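Local structure of caspase recruitment domain-containing protein 19 (Homo sapiens, 4FH0) at residues A[23-26]-A[27-30]. The protein associates with BCL10 through its caspase recruitment domain, the part described here, and inhibits BCL10-induced activation of NF-kappa-B. The protein carries 2 engineered substitutions. Residues are numbered along the deposited sequence; the frame is centred on the assembly and turned at random.
Sequences RLSE and QQVD. With SO4 (sulfate ion), chain D.
Ser-25 and Gln-28 trade side-chain-to-backbone bonds in a capping box at the start of helix 26-37. Gln-27, in the first turn, is exposed, where a polar amide suits, and its CB lies 4.0 Å from Ser-25 OG. Gln-28 N donates to Ser-25 OG at 3.1 Å, satisfying an amide with no preceding turn to bond; serine suits the N-cap because chi1 70° turns its short hydroxyl toward that amide. In return, Ser-25 N reaches Gln-28 OE1 at 2.9 Å, nearly straight (170°), in the amide plane and on a lone pair. The glutamine chain, extended beyond CG, spans that gap, and a water donating to OE1 and Arg-23 O ties in the preceding loop. Val-29 N begins the regular helical pattern by bonding Ser-25 O, while the CG2 branch of Val-29 packs 3.8 Å from Leu-24 CB; both apolar residues suit this buried side. Acids suit the positive end of a helix: Asp-30 OD1 lies 2.6 Å from Glu-26 OE2, the carboxylate planes 45° apart, consistent with a shared proton, though crowding at Glu-26 O makes the Asp-30 carboxylate less certain; Arg-62 salt-bridges Glu-26 OE1. The Arg-23 guanidinium, flat and positive, suits an anion: NE, at its edge, donates a hydrogen bond to O2 (2.9 Å) and NH2 another to O1 of a sulfate, probably from the crystallisation liquor, which Arg-95 also binds, while NH1 bonds the backbone O of the engineered Met-17. An alanine here would remove this guanidinium, so the sulfate would probably be held less firmly and Met-17 O would probably lose this bond. Within the all-helical CARD, Leu-24 and Val-29 meet Leu-63 of helix 59-73 and Leu-24 reaches Leu-92 of helix 90-95, seating the helix start against its neighbours.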
# COMPACT_ATOMS: atom_id res chain seq x y z
N ARG A 23 6.07 4.61 9.98
CA ARG A 23 4.76 3.98 10.04
C ARG A 23 4.76 2.56 9.46
O ARG A 23 4.18 1.65 10.05
CB ARG A 23 3.74 4.89 9.40
CG ARG A 23 3.57 6.21 10.27
CD ARG A 23 2.32 6.11 10.97
NE ARG A 23 2.13 7.11 12.01
CZ ARG A 23 1.93 8.42 11.83
NH1 ARG A 23 2.01 8.98 10.63
NH2 ARG A 23 1.68 9.16 12.89
N LEU A 24 5.43 2.38 8.33
CA LEU A 24 5.58 1.08 7.72
C LEU A 24 7.06 0.78 7.56
O LEU A 24 7.86 1.64 7.15
CB LEU A 24 4.89 1.04 6.35
CG LEU A 24 3.38 0.95 6.40
CD1 LEU A 24 2.80 1.27 5.04
CD2 LEU A 24 2.96 -0.44 6.85
N SER A 25 7.44 -0.44 7.90
CA SER A 25 8.80 -0.90 7.69
C SER A 25 8.97 -1.51 6.31
O SER A 25 8.00 -1.88 5.65
CB SER A 25 9.17 -1.95 8.72
OG SER A 25 8.45 -3.14 8.47
N GLU A 26 10.23 -1.69 5.91
CA GLU A 26 10.51 -2.33 4.65
C GLU A 26 9.88 -3.72 4.60
O GLU A 26 9.30 -4.10 3.59
CB GLU A 26 12.01 -2.41 4.41
CG GLU A 26 12.40 -3.04 3.08
CD GLU A 26 12.14 -2.12 1.91
OE1 GLU A 26 12.56 -0.95 1.99
OE2 GLU A 26 11.49 -2.54 0.92
N GLN A 27 10.02 -4.49 5.68
CA GLN A 27 9.45 -5.84 5.67
C GLN A 27 7.94 -5.79 5.52
O GLN A 27 7.39 -6.61 4.80
CB GLN A 27 9.83 -6.62 6.93
CG GLN A 27 11.31 -6.95 7.01
CD GLN A 27 11.76 -8.02 6.00
OE1 GLN A 27 10.95 -8.57 5.26
NE2 GLN A 27 13.06 -8.32 5.99
N GLN A 28 7.26 -4.86 6.18
CA GLN A 28 5.81 -4.79 6.02
C GLN A 28 5.43 -4.43 4.60
O GLN A 28 4.52 -5.02 4.02
CB GLN A 28 5.20 -3.78 7.01
CG GLN A 28 5.28 -4.21 8.47
CD GLN A 28 4.89 -3.08 9.41
OE1 GLN A 28 5.35 -1.96 9.27
NE2 GLN A 28 4.01 -3.37 10.36
N VAL A 29 6.11 -3.43 4.04
CA VAL A 29 5.81 -3.01 2.69
C VAL A 29 6.07 -4.16 1.71
O VAL A 29 5.30 -4.40 0.77
CB VAL A 29 6.61 -1.75 2.31
CG1 VAL A 29 6.46 -1.44 0.82
CG2 VAL A 29 6.15 -0.58 3.20
N ASP A 30 7.17 -4.87 1.91
CA ASP A 30 7.50 -5.96 1.01
C ASP A 30 6.40 -7.01 1.02
O ASP A 30 6.04 -7.54 -0.04
CB ASP A 30 8.84 -6.57 1.39
CG ASP A 30 9.98 -5.61 1.22
OD1 ASP A 30 9.80 -4.50 0.64
OD2 ASP A 30 11.07 -5.97 1.71
S SO4 D . 3.52 6.83 15.44
O1 SO4 D . 2.45 7.81 15.44
O2 SO4 D . 3.33 5.86 14.34
O3 SO4 D . 4.76 7.55 15.14
O4 SO4 D . 3.64 6.15 16.72
O HOH W 1 6.45 -0.27 11.38